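Local coordinates for 5-oxopent-3-ene-1,2,5-tricarboxylate decarboxylase (Exiguobacterium antarcticum B7, PDB 6IYM), which is a magnesium-binding member of the fumarylacetoacetate hydrolase family, with far more strand than helix, and forms an assembly of two protein chains, at residues A[5-8]-A[13-16]; A[31-36]-A[40-45]; A[115-120]-A[172-177]; A[71-76]-A[229-234]; A[199-204]-A[253-258]. One frame throughout, in Å; residues are numbered along the deposited sequence.

Interaction 1: A[5-8]-A[13-16]; sequences WFRF and RARI
Phe8 and Arg15 lie side by side and point the same way, and CB of Arg15 sits over one face of the Phe8 ring, 4.0 Å from its centroid and offset toward the rim, as a CH-pi contact. Phe8 CE2 meanwhile comes within 3.6 Å of Ile16 O. With CG between backbone N and carbonyl carbon (chi1 68°), the ring lies against Arg15 and the Ile16 carbonyl. At the other end, Ile16 CG2 touches the edge of the Trp5 indole in its plane, 3.9 Å from CE3. These contacts belong to the beta hairpin of strands 4-10 and 13-20. Phe8 and Arg15 form an antiparallel hydrogen-bonded pair of it, with Phe8 N to Arg15 O at 3.0 Å and Arg15 N to Phe8 O at 2.9 Å. Arg7 faces Ile16 in the adjoining non-hydrogen-bonded pair, where Arg7 CA also makes a C-H...O contact of 3.2 Å with Arg15 O. Farther out, the ends of Arg7 and Arg15 are anchored elsewhere: Arg15 NE forms a salt bridge with Asp26, and Arg7 NH2 is hydrogen-bonded to Ala64 O. Strand 178-186 continues the sheet beyond strand 4-10, and the Trp5 ring meets that of Phe148.

Interaction 2: A[31-36]-A[40-45]; sequences VYTDSL and IVRGFE
Arg42 reaches across to Val31, and its NH1 gives a nearly straight hydrogen bond of 2.9 Å to Val31 O (173° at the hydrogen). The oxygen lies in the guanidinium plane, at the edge of the group, and the donor stands almost in line with the carbonyl bond. A bend at chi3 (27°) in an otherwise drawn-out chain turns the guanidinium to this oxygen. The second bond between the segments is of the backbone: Ile40 N to Leu36 O, 3.2 Å, an i to i+4 bond of helix 36-41. Gly43, with positive phi, has left helical geometry; Arg42, just before it, reaches back to Val31, the last residue of helix 28-31. The loop between the two helices has polar bonds of its own. Thr33 OG1 accepts from Ser35 N at 3.0 Å, an ST turn, and is also hydrogen-bonded to Glu38 OE2. Ser35 is the N-cap of helix 36-41, its OG bonded to Glu38 N. Van der Waals contacts are few. The apolar one pairs Ile40 CD1 with Leu36 CG at 4.3 Å; the same Ile40 methyl folds against Leu36 O at 3.2 Å, and Thr33 CG2 comes to 3.8 Å from Arg42 NH1, approaching from the opposite direction. Outside the pair, Leu36 and Ile40 both rest on Ile184, and Val31 and Leu36 on Trp5.

Interaction 3: A[115-120]-A[172-177]; sequences ADLTQQ and KSLDGF
Leu117 and Leu174 meet at an oblique angle through one methyl each, Leu117 CD1 standing 3.9 Å from Leu174 CD1, where the loop before strand 121-131 meets the loop before strand 178-186. In both leucines CG is anti to the carbonyl carbon (chi1 -49° in Leu117 and -65° in Leu174), which turns it toward the other loop, and a near-trans chi2 carries CD1 on. The backbones stay far apart. The same Leu174 methyl is 4.3 Å from Thr118 OG1, a looser approach by the next residue of the 115-120 loop. Leu174 also packs within its own segment: its CB lies over the centre of the Phe177 ring, 3.6 Å above the plane. The ring offers its edge to the 115-120 loop, and Thr118 OG1 lies near the ring plane, a loose 4.4 Å from Phe177 CZ. A type II beta turn from Leu174 to Phe177 brings the two side chains together, closed by Phe177 N to Leu174 O at 3.1 Å, with Gly176 taking the positive phi of its third position. Val156 and Ala158 of strand 147-158 pack on the ring as well. The second subunit adjoins the loops, with its Gly228 on Leu117 and its Arg227 on Leu174. At the start of the turn segment Lys172 NZ is hydrogen-bonded to Asp155, a magnesium ligand, which links the segment to the metal site, although the Phe177 side chain stays about 11 Å from the magnesium ion. No hydrogen bond joins the two segments; their direct contact is apolar and non-directional, and probably contributes only modestly to holding them.

Interaction 4: A[71-76]-A[229-234]; sequences NVICVG and MTLEAG
Ile73 and Met229 reach toward each other tip to tip, with Ile73 CD1 4.2 Å from Met229 CE. The same isoleucine methyl lies 4.4 Å from Leu231 CD2, so a single terminal carbon of the strand meets two side chains of the 229-234 loop. Met229 runs out extended, CG anti to its backbone nitrogen (chi1 -162°), then bends at chi3 (68°), which sets the S-CH3 bond at an angle and directs CE at the isoleucine. All three residues are buried, and Phe169 of the second subunit packs on both Ile73 and Met229. The backbones, by contrast, keep well apart, Ile73 CA lying 10.1 Å from Leu231 CA, and no hydrogen bond crosses between the segments. Strand 72-75 belongs to the large mixed sheet of the fumarylacetoacetate hydrolase fold, between strand 96-99 and the parallel strand 236-238, and the 229-234 loop leads from helix 218-225 into that parallel neighbour. On the looser side of the contact, Thr230, Glu232 and Ala233 are partly exposed and turn to other partners. Thr230 OG1 is hydrogen-bonded to Asp175 of the second subunit, Thr230 O accepts from Arg70, and the backbone N of Glu232 is held by Asp235. The buried Asn71, just before the strand, instead bonds through OD1 to the backbone N of Asn71 of the second subunit.

Interaction 5: A[199-204]-A[253-258]; sequences TRVNGE and VYLQDG. Unlike the reference sequence in segment 199-204: Glu204 (reference Gln). Unlike the reference sequence in segment 253-258: Val253 (reference Thr).
Leu255 touches Val201 beside the turn of a beta hairpin, where strands 196-201 and 204-210 are joined by a type I' turn from Val201 to Glu204. Along the leucine, CB is still 6.4 Å from Val201 CG1, and CG, set anti to the carbonyl carbon (chi1 -72°), has closed to 5.6 Å from that methyl. The branches then part. CD2 makes the contact, 4.2 Å from Val201 CG1 and 4.5 Å from Val201 CG2, so that it faces the fork of the valine, whereas CD1 stays 6.5 Å from Val201 CG1. The two side chains pass each other at a slant. Val201 presents CG1 because this methyl stands opposite its backbone nitrogen (chi1 173°). Round them, Leu121 and Ile261 pack on Leu255, and Tyr123 on Val201, which ties the loop before strand 260-265 to the five-stranded sheet and to strand 121-131. Glu204 N to Val201 O (2.8 Å) closes the turn, and Val201 N to Glu204 O (3.0 Å) completes the pair; Asn202 and Gly203 take the positive phi values this turn type needs. Asn202, at the surface, comes near Gly258, but its amide is engaged just beyond the segment, OD1 by Val260 N and ND2 by Asp259. Gly258 O in turn accepts from Gln274. On the strand side of the turn, Arg200 NH1 gives a hydrogen bond of 3.0 Å to Gly203 O, which lies exactly in the guanidinium plane.

From the N terminus, interaction 1 closes the tight loop of the first hairpin, and interaction 2 then spans the first turn of helix 36-41 and the linker before it; the two follow in series and touch where Ile16 packs on the Thr33-Ser35 backbone. Interaction 4 opens next, at 71-76, and closes a long loop only at 229-234. Interaction 3, 115-120 with 172-177, nests wholly inside it. Interaction 5 begins within that loop at 199-204 but ends beyond it at 253-258, so it crosses interaction 4. Val41 against Ala233 ties the N-terminal part to interaction 4, while Gln120 against Tyr254 joins interactions 3 and 5. Interactions 3 and 4 both adjoin the second subunit.

Interaction 1: A[5-8]-A[13-16]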
# COMPACT_ATOMS: atom_id res chain seq x y z
N TRP A 5 10.72 -13.87 -17.23
CA TRP A 5 11.37 -12.54 -17.15
C TRP A 5 12.01 -12.40 -15.78
O TRP A 5 11.37 -12.79 -14.79
CB TRP A 5 10.36 -11.42 -17.36
CG TRP A 5 9.81 -11.30 -18.74
CD1 TRP A 5 8.70 -11.90 -19.25
CD2 TRP A 5 10.35 -10.48 -19.78
NE1 TRP A 5 8.52 -11.53 -20.55
CE2 TRP A 5 9.51 -10.65 -20.90
CE3 TRP A 5 11.44 -9.63 -19.85
CZ2 TRP A 5 9.76 -9.99 -22.10
CZ3 TRP A 5 11.69 -8.98 -21.05
CH2 TRP A 5 10.86 -9.16 -22.15
N PHE A 6 13.20 -11.82 -15.73
CA PHE A 6 13.85 -11.44 -14.46
C PHE A 6 14.70 -10.20 -14.67
O PHE A 6 14.92 -9.76 -15.83
CB PHE A 6 14.66 -12.61 -13.89
CG PHE A 6 15.66 -13.21 -14.85
CD1 PHE A 6 15.28 -14.22 -15.72
CD2 PHE A 6 16.98 -12.77 -14.87
CE1 PHE A 6 16.20 -14.79 -16.58
CE2 PHE A 6 17.89 -13.33 -15.75
CZ PHE A 6 17.50 -14.34 -16.60
N ARG A 7 15.06 -9.61 -13.54
CA ARG A 7 16.12 -8.60 -13.39
C ARG A 7 17.31 -9.33 -12.76
O ARG A 7 17.05 -10.21 -11.91
CB ARG A 7 15.56 -7.46 -12.54
CG ARG A 7 15.92 -6.06 -13.03
CD ARG A 7 15.06 -5.00 -12.40
NE ARG A 7 14.77 -5.29 -11.00
CZ ARG A 7 15.14 -4.56 -9.97
NH1 ARG A 7 15.81 -3.45 -10.15
NH2 ARG A 7 14.82 -4.94 -8.74
N PHE A 8 18.54 -9.05 -13.21
CA PHE A 8 19.79 -9.57 -12.59
C PHE A 8 20.80 -8.42 -12.45
O PHE A 8 20.64 -7.41 -13.16
CB PHE A 8 20.36 -10.71 -13.42
CG PHE A 8 20.89 -10.33 -14.79
CD1 PHE A 8 22.22 -9.97 -14.96
CD2 PHE A 8 20.08 -10.40 -15.91
CE1 PHE A 8 22.72 -9.67 -16.22
CE2 PHE A 8 20.57 -10.10 -17.17
CZ PHE A 8 21.89 -9.74 -17.32
N ARG A 13 24.50 -2.86 -10.77
CA ARG A 13 23.49 -2.17 -11.62
C ARG A 13 22.54 -3.15 -12.33
O ARG A 13 23.00 -4.11 -13.00
CB ARG A 13 24.18 -1.26 -12.65
CG ARG A 13 24.55 0.10 -12.07
CD ARG A 13 25.05 1.09 -13.10
NE ARG A 13 26.37 0.72 -13.60
CZ ARG A 13 26.61 0.27 -14.83
NH1 ARG A 13 25.62 0.13 -15.69
NH2 ARG A 13 27.85 -0.03 -15.18
N ALA A 14 21.24 -2.85 -12.25
CA ALA A 14 20.13 -3.67 -12.76
C ALA A 14 20.28 -3.88 -14.27
O ALA A 14 20.59 -2.90 -14.96
CB ALA A 14 18.82 -2.99 -12.43
N ARG A 15 20.06 -5.11 -14.74
CA ARG A 15 19.81 -5.48 -16.16
C ARG A 15 18.60 -6.41 -16.23
O ARG A 15 18.15 -6.86 -15.17
CB ARG A 15 21.06 -6.12 -16.78
CG ARG A 15 22.16 -5.13 -17.10
CD ARG A 15 23.28 -5.72 -17.95
NE ARG A 15 22.89 -5.91 -19.34
CZ ARG A 15 22.78 -4.95 -20.26
NH1 ARG A 15 23.02 -3.69 -19.95
NH2 ARG A 15 22.44 -5.26 -21.50
N ILE A 16 18.08 -6.68 -17.43
CA ILE A 16 16.87 -7.52 -17.63
C ILE A 16 17.29 -8.76 -18.43
O ILE A 16 18.09 -8.63 -19.38
CB ILE A 16 15.73 -6.75 -18.34
CG1 ILE A 16 15.14 -5.66 -17.45
CG2 ILE A 16 14.64 -7.70 -18.84
CD1 ILE A 16 14.28 -4.68 -18.21

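Interaction 2: A[31-36]-A[40-45]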
# COMPACT_ATOMS: atom_id res chain seq x y z
N VAL A 31 14.67 -4.58 -25.66
CA VAL A 31 13.48 -4.09 -24.89
C VAL A 31 13.71 -2.63 -24.43
O VAL A 31 12.72 -2.00 -24.01
CB VAL A 31 13.11 -5.03 -23.72
CG1 VAL A 31 12.89 -6.45 -24.20
CG2 VAL A 31 14.12 -5.02 -22.59
N TYR A 32 14.94 -2.11 -24.51
CA TYR A 32 15.27 -0.65 -24.37
C TYR A 32 14.87 -0.14 -22.98
O TYR A 32 14.28 0.96 -22.89
CB TYR A 32 14.60 0.19 -25.46
CG TYR A 32 14.99 -0.19 -26.86
CD1 TYR A 32 16.24 0.13 -27.37
CD2 TYR A 32 14.13 -0.90 -27.68
CE1 TYR A 32 16.63 -0.25 -28.65
CE2 TYR A 32 14.50 -1.29 -28.96
CZ TYR A 32 15.75 -0.96 -29.45
OH TYR A 32 16.12 -1.33 -30.71
N THR A 33 15.21 -0.87 -21.92
CA THR A 33 15.07 -0.40 -20.52
C THR A 33 15.73 -1.40 -19.56
O THR A 33 15.91 -2.55 -19.97
CB THR A 33 13.59 -0.16 -20.18
OG1 THR A 33 13.52 0.20 -18.81
CG2 THR A 33 12.71 -1.36 -20.47
N ASP A 34 16.07 -0.95 -18.35
CA ASP A 34 16.55 -1.79 -17.21
C ASP A 34 15.45 -1.97 -16.13
O ASP A 34 15.77 -2.47 -15.02
CB ASP A 34 17.77 -1.13 -16.55
CG ASP A 34 17.38 0.24 -16.02
OD1 ASP A 34 16.50 0.84 -16.65
OD2 ASP A 34 17.92 0.66 -14.96
N SER A 35 14.22 -1.49 -16.38
CA SER A 35 13.08 -1.65 -15.44
C SER A 35 12.09 -2.67 -15.99
O SER A 35 11.49 -2.43 -17.05
CB SER A 35 12.39 -0.38 -15.10
OG SER A 35 11.19 -0.66 -14.39
N LEU A 36 11.99 -3.80 -15.29
CA LEU A 36 11.04 -4.88 -15.65
C LEU A 36 9.62 -4.40 -15.38
O LEU A 36 8.72 -4.91 -16.06
CB LEU A 36 11.41 -6.15 -14.87
CG LEU A 36 10.57 -7.37 -15.19
CD1 LEU A 36 10.67 -7.73 -16.66
CD2 LEU A 36 11.00 -8.54 -14.32
N ILE A 40 6.36 -4.29 -18.13
CA ILE A 40 4.97 -4.74 -17.81
C ILE A 40 3.97 -3.62 -18.08
O ILE A 40 3.01 -3.90 -18.81
CB ILE A 40 4.91 -5.26 -16.36
CG1 ILE A 40 5.83 -6.48 -16.18
CG2 ILE A 40 3.47 -5.56 -15.98
CD1 ILE A 40 6.34 -6.68 -14.78
N VAL A 41 4.19 -2.41 -17.53
CA VAL A 41 3.28 -1.23 -17.60
C VAL A 41 3.01 -0.86 -19.08
O VAL A 41 1.83 -0.69 -19.44
CB VAL A 41 3.84 -0.02 -16.81
CG1 VAL A 41 3.11 1.28 -17.11
CG2 VAL A 41 3.81 -0.25 -15.30
N ARG A 42 4.06 -0.78 -19.91
CA ARG A 42 4.00 -0.47 -21.38
C ARG A 42 2.94 -1.30 -22.11
O ARG A 42 2.45 -0.80 -23.13
CB ARG A 42 5.33 -0.77 -22.05
CG ARG A 42 6.23 0.45 -22.18
CD ARG A 42 7.69 0.09 -22.41
NE ARG A 42 7.90 -1.19 -23.08
CZ ARG A 42 9.09 -1.62 -23.48
NH1 ARG A 42 10.17 -0.87 -23.27
NH2 ARG A 42 9.20 -2.80 -24.06
N GLY A 43 2.64 -2.53 -21.65
CA GLY A 43 1.48 -3.33 -22.10
C GLY A 43 1.60 -3.81 -23.54
O GLY A 43 0.55 -4.04 -24.17
N PHE A 44 2.83 -3.95 -24.05
CA PHE A 44 3.19 -4.68 -25.30
C PHE A 44 4.54 -5.35 -25.08
O PHE A 44 5.34 -4.82 -24.28
CB PHE A 44 3.26 -3.73 -26.51
CG PHE A 44 4.32 -2.66 -26.41
CD1 PHE A 44 4.07 -1.47 -25.74
CD2 PHE A 44 5.56 -2.82 -27.01
CE1 PHE A 44 5.04 -0.47 -25.65
CE2 PHE A 44 6.53 -1.82 -26.91
CZ PHE A 44 6.27 -0.65 -26.24
N GLU A 45 4.82 -6.48 -25.75
CA GLU A 45 6.18 -7.07 -25.76
C GLU A 45 6.94 -6.47 -26.94
O GLU A 45 6.37 -6.45 -28.05
CB GLU A 45 6.18 -8.59 -25.84
CG GLU A 45 7.50 -9.19 -25.39
CD GLU A 45 7.60 -10.70 -25.46
OE1 GLU A 45 6.55 -11.36 -25.57
OE2 GLU A 45 8.74 -11.22 -25.41

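Interaction 3: A[115-120]-A[172-177]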
# COMPACT_ATOMS: atom_id res chain seq x y z
N ALA A 115 14.79 -9.17 16.24
CA ALA A 115 14.56 -9.90 17.52
C ALA A 115 13.95 -8.98 18.59
O ALA A 115 13.10 -9.46 19.38
CB ALA A 115 15.83 -10.57 18.00
N ASP A 116 14.31 -7.69 18.61
CA ASP A 116 13.66 -6.69 19.52
C ASP A 116 12.14 -6.60 19.28
O ASP A 116 11.40 -6.30 20.25
CB ASP A 116 14.27 -5.29 19.39
CG ASP A 116 14.50 -4.80 17.96
OD1 ASP A 116 14.14 -5.54 17.00
OD2 ASP A 116 15.05 -3.68 17.81
N LEU A 117 11.65 -6.82 18.05
CA LEU A 117 10.21 -6.56 17.75
C LEU A 117 9.40 -7.85 17.76
O LEU A 117 8.19 -7.73 18.03
CB LEU A 117 10.08 -5.82 16.41
CG LEU A 117 10.99 -4.60 16.26
CD1 LEU A 117 10.66 -3.80 15.00
CD2 LEU A 117 10.90 -3.69 17.48
N THR A 118 10.01 -9.00 17.45
CA THR A 118 9.31 -10.30 17.25
C THR A 118 10.05 -11.45 17.93
O THR A 118 11.30 -11.50 17.81
CB THR A 118 9.24 -10.76 15.78
OG1 THR A 118 9.38 -9.69 14.85
CG2 THR A 118 7.94 -11.49 15.51
N GLN A 119 9.31 -12.37 18.56
CA GLN A 119 9.81 -13.74 18.89
C GLN A 119 8.87 -14.79 18.28
O GLN A 119 8.98 -15.94 18.69
CB GLN A 119 9.96 -13.93 20.41
CG GLN A 119 10.94 -12.97 21.06
CD GLN A 119 12.37 -13.18 20.64
OE1 GLN A 119 13.09 -12.24 20.28
NE2 GLN A 119 12.81 -14.43 20.69
N GLN A 120 7.99 -14.41 17.35
CA GLN A 120 7.13 -15.35 16.59
C GLN A 120 7.22 -15.05 15.09
O GLN A 120 6.19 -14.92 14.44
CB GLN A 120 5.71 -15.30 17.14
CG GLN A 120 5.62 -15.64 18.63
CD GLN A 120 4.19 -15.87 19.04
OE1 GLN A 120 3.27 -15.23 18.54
NE2 GLN A 120 3.98 -16.85 19.89
N LYS A 172 3.39 -7.66 9.00
CA LYS A 172 3.75 -8.22 7.66
C LYS A 172 4.67 -7.28 6.89
O LYS A 172 5.06 -7.63 5.77
CB LYS A 172 2.48 -8.56 6.89
CG LYS A 172 1.73 -9.75 7.49
CD LYS A 172 0.53 -10.24 6.76
CE LYS A 172 -0.03 -11.51 7.38
NZ LYS A 172 0.49 -12.76 6.75
N SER A 173 5.01 -6.12 7.46
CA SER A 173 5.56 -4.98 6.69
C SER A 173 6.91 -4.48 7.22
O SER A 173 7.46 -3.53 6.60
CB SER A 173 4.53 -3.89 6.62
OG SER A 173 3.39 -4.37 5.92
N LEU A 174 7.51 -5.15 8.21
CA LEU A 174 8.89 -4.81 8.69
C LEU A 174 9.87 -5.01 7.55
O LEU A 174 9.64 -5.94 6.76
CB LEU A 174 9.26 -5.73 9.86
CG LEU A 174 8.43 -5.56 11.13
CD1 LEU A 174 9.15 -6.17 12.32
CD2 LEU A 174 8.11 -4.10 11.41
N ASP A 175 10.96 -4.22 7.49
CA ASP A 175 11.97 -4.35 6.43
C ASP A 175 12.43 -5.84 6.37
O ASP A 175 12.72 -6.42 7.42
CB ASP A 175 13.14 -3.38 6.63
CG ASP A 175 12.76 -1.89 6.59
OD1 ASP A 175 11.58 -1.55 6.30
OD2 ASP A 175 13.63 -1.07 6.90
N GLY A 176 12.46 -6.43 5.17
CA GLY A 176 12.92 -7.81 4.95
C GLY A 176 11.76 -8.79 4.81
O GLY A 176 12.02 -9.91 4.33
N PHE A 177 10.53 -8.39 5.14
CA PHE A 177 9.39 -9.34 5.30
C PHE A 177 8.71 -9.70 3.97
O PHE A 177 7.62 -10.32 4.03
CB PHE A 177 8.38 -8.80 6.30
CG PHE A 177 8.71 -9.04 7.75
CD1 PHE A 177 10.01 -9.19 8.17
CD2 PHE A 177 7.70 -9.05 8.69
CE1 PHE A 177 10.30 -9.41 9.52
CE2 PHE A 177 7.97 -9.27 10.03
CZ PHE A 177 9.28 -9.45 10.44

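Interaction 4: A[71-76]-A[229-234]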
# COMPACT_ATOMS: atom_id res chain seq x y z
N ASN A 71 1.45 -1.08 -2.37
CA ASN A 71 1.62 -2.22 -1.43
C ASN A 71 1.20 -3.49 -2.16
O ASN A 71 0.26 -3.45 -2.98
CB ASN A 71 0.80 -2.10 -0.16
CG ASN A 71 1.19 -0.94 0.73
OD1 ASN A 71 1.87 -0.02 0.30
ND2 ASN A 71 0.69 -0.95 1.95
N VAL A 72 1.91 -4.58 -1.87
CA VAL A 72 1.54 -5.96 -2.29
C VAL A 72 0.19 -6.30 -1.64
O VAL A 72 0.04 -6.16 -0.41
CB VAL A 72 2.65 -6.95 -1.88
CG1 VAL A 72 2.26 -8.38 -2.23
CG2 VAL A 72 3.97 -6.59 -2.53
N ILE A 73 -0.79 -6.67 -2.46
CA ILE A 73 -2.15 -7.05 -1.96
C ILE A 73 -2.12 -8.52 -1.61
O ILE A 73 -1.71 -9.29 -2.49
CB ILE A 73 -3.24 -6.73 -3.00
CG1 ILE A 73 -3.23 -5.24 -3.38
CG2 ILE A 73 -4.59 -7.19 -2.48
CD1 ILE A 73 -4.04 -4.89 -4.63
N CYS A 74 -2.56 -8.88 -0.39
CA CYS A 74 -2.43 -10.23 0.20
C CYS A 74 -3.79 -10.79 0.61
O CYS A 74 -4.57 -10.09 1.27
CB CYS A 74 -1.53 -10.19 1.43
SG CYS A 74 0.18 -9.72 1.06
N VAL A 75 -4.02 -12.06 0.25
CA VAL A 75 -5.22 -12.84 0.63
C VAL A 75 -4.93 -13.53 1.96
O VAL A 75 -3.79 -13.96 2.15
CB VAL A 75 -5.59 -13.83 -0.49
CG1 VAL A 75 -6.80 -14.69 -0.09
CG2 VAL A 75 -5.88 -13.07 -1.78
N GLY A 76 -5.94 -13.64 2.83
CA GLY A 76 -5.83 -14.38 4.11
C GLY A 76 -5.91 -15.89 3.86
O GLY A 76 -5.51 -16.35 2.78
N MET A 229 -12.69 -1.47 -7.14
CA MET A 229 -11.26 -1.08 -6.90
C MET A 229 -10.42 -1.34 -8.14
O MET A 229 -10.28 -2.52 -8.54
CB MET A 229 -10.64 -1.84 -5.72
CG MET A 229 -9.39 -1.12 -5.23
SD MET A 229 -8.51 -2.02 -3.93
CE MET A 229 -7.92 -3.43 -4.85
N THR A 230 -9.83 -0.29 -8.72
CA THR A 230 -8.93 -0.37 -9.90
C THR A 230 -7.63 -1.10 -9.51
O THR A 230 -7.01 -0.74 -8.47
CB THR A 230 -8.67 1.02 -10.50
OG1 THR A 230 -9.92 1.53 -10.97
CG2 THR A 230 -7.69 1.01 -11.65
N LEU A 231 -7.25 -2.11 -10.31
CA LEU A 231 -5.93 -2.75 -10.24
C LEU A 231 -5.02 -2.00 -11.22
O LEU A 231 -5.47 -1.74 -12.35
CB LEU A 231 -6.04 -4.23 -10.60
CG LEU A 231 -6.97 -5.07 -9.71
CD1 LEU A 231 -6.98 -6.53 -10.17
CD2 LEU A 231 -6.54 -4.96 -8.26
N GLU A 232 -3.81 -1.67 -10.79
CA GLU A 232 -2.77 -1.00 -11.61
C GLU A 232 -1.83 -2.03 -12.24
O GLU A 232 -1.50 -3.00 -11.58
CB GLU A 232 -1.93 -0.03 -10.77
CG GLU A 232 -2.75 0.88 -9.86
CD GLU A 232 -3.50 2.00 -10.56
OE1 GLU A 232 -3.34 2.15 -11.78
OE2 GLU A 232 -4.27 2.71 -9.87
N ALA A 233 -1.39 -1.80 -13.47
CA ALA A 233 -0.26 -2.51 -14.10
C ALA A 233 0.89 -2.56 -13.09
O ALA A 233 1.21 -1.53 -12.49
CB ALA A 233 0.14 -1.82 -15.39
N GLY A 234 1.42 -3.75 -12.84
CA GLY A 234 2.53 -3.97 -11.89
C GLY A 234 2.05 -4.25 -10.48
O GLY A 234 2.93 -4.45 -9.58

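Interaction 5: A[199-204]-A[253-258]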
# COMPACT_ATOMS: atom_id res chain seq x y z
N THR A 199 7.45 -25.15 0.75
CA THR A 199 8.44 -24.45 1.58
C THR A 199 9.30 -25.44 2.36
O THR A 199 8.74 -26.32 3.04
CB THR A 199 7.72 -23.47 2.51
OG1 THR A 199 6.86 -22.77 1.62
CG2 THR A 199 8.67 -22.55 3.23
N ARG A 200 10.60 -25.27 2.28
CA ARG A 200 11.58 -25.96 3.16
C ARG A 200 12.19 -24.93 4.10
O ARG A 200 12.41 -23.78 3.67
CB ARG A 200 12.64 -26.68 2.33
CG ARG A 200 12.08 -27.89 1.59
CD ARG A 200 13.07 -28.61 0.71
NE ARG A 200 12.33 -29.67 0.05
CZ ARG A 200 12.14 -30.89 0.51
NH1 ARG A 200 12.68 -31.26 1.66
NH2 ARG A 200 11.40 -31.75 -0.17
N VAL A 201 12.36 -25.32 5.36
CA VAL A 201 13.14 -24.56 6.37
C VAL A 201 14.33 -25.44 6.76
O VAL A 201 14.10 -26.59 7.19
CB VAL A 201 12.26 -24.14 7.57
CG1 VAL A 201 13.08 -23.52 8.71
CG2 VAL A 201 11.14 -23.20 7.13
N ASN A 202 15.53 -24.94 6.53
CA ASN A 202 16.79 -25.70 6.75
C ASN A 202 16.68 -27.07 6.09
O ASN A 202 17.20 -28.02 6.66
CB ASN A 202 17.05 -25.83 8.24
CG ASN A 202 17.15 -24.46 8.85
OD1 ASN A 202 17.66 -23.56 8.18
ND2 ASN A 202 16.66 -24.29 10.08
N GLY A 203 15.99 -27.18 4.95
CA GLY A 203 15.93 -28.47 4.23
C GLY A 203 14.72 -29.31 4.62
O GLY A 203 14.39 -30.20 3.84
N GLU A 204 14.06 -29.04 5.74
CA GLU A 204 12.86 -29.82 6.15
C GLU A 204 11.62 -29.32 5.39
O GLU A 204 11.28 -28.12 5.49
CB GLU A 204 12.60 -29.73 7.65
CG GLU A 204 11.40 -30.56 8.09
CD GLU A 204 11.01 -30.51 9.56
OE1 GLU A 204 11.05 -29.40 10.16
OE2 GLU A 204 10.64 -31.58 10.11
N VAL A 253 6.56 -23.59 15.80
CA VAL A 253 8.02 -23.35 15.58
C VAL A 253 8.13 -22.01 14.84
O VAL A 253 7.31 -21.75 13.93
CB VAL A 253 8.70 -24.53 14.85
CG1 VAL A 253 8.10 -24.80 13.49
CG2 VAL A 253 10.21 -24.35 14.74
N TYR A 254 9.03 -21.17 15.32
CA TYR A 254 9.27 -19.79 14.85
C TYR A 254 10.70 -19.73 14.34
O TYR A 254 11.58 -20.52 14.82
CB TYR A 254 8.95 -18.79 15.96
CG TYR A 254 7.51 -18.90 16.38
CD1 TYR A 254 6.50 -18.65 15.47
CD2 TYR A 254 7.16 -19.34 17.65
CE1 TYR A 254 5.17 -18.79 15.81
CE2 TYR A 254 5.83 -19.48 18.01
CZ TYR A 254 4.83 -19.22 17.09
OH TYR A 254 3.52 -19.36 17.43
N LEU A 255 10.91 -18.84 13.38
CA LEU A 255 12.16 -18.66 12.62
C LEU A 255 13.17 -17.97 13.53
O LEU A 255 12.79 -17.08 14.31
CB LEU A 255 11.90 -17.81 11.37
CG LEU A 255 11.12 -18.52 10.26
CD1 LEU A 255 10.59 -17.54 9.20
CD2 LEU A 255 11.99 -19.59 9.63
N GLN A 256 14.43 -18.37 13.42
CA GLN A 256 15.53 -17.84 14.25
C GLN A 256 16.63 -17.38 13.30
O GLN A 256 16.62 -17.81 12.12
CB GLN A 256 16.03 -18.91 15.24
CG GLN A 256 14.96 -19.47 16.17
CD GLN A 256 14.20 -18.43 16.96
OE1 GLN A 256 14.69 -17.34 17.26
NE2 GLN A 256 12.97 -18.76 17.30
N ASP A 257 17.54 -16.56 13.81
CA ASP A 257 18.79 -16.15 13.12
C ASP A 257 19.47 -17.41 12.59
O ASP A 257 19.61 -18.36 13.37
CB ASP A 257 19.70 -15.40 14.09
CG ASP A 257 21.05 -15.06 13.50
OD1 ASP A 257 21.09 -14.35 12.47
OD2 ASP A 257 22.05 -15.54 14.06
N GLY A 258 19.83 -17.43 11.30
CA GLY A 258 20.47 -18.56 10.61
C GLY A 258 19.51 -19.42 9.79
O GLY A 258 19.98 -20.10 8.88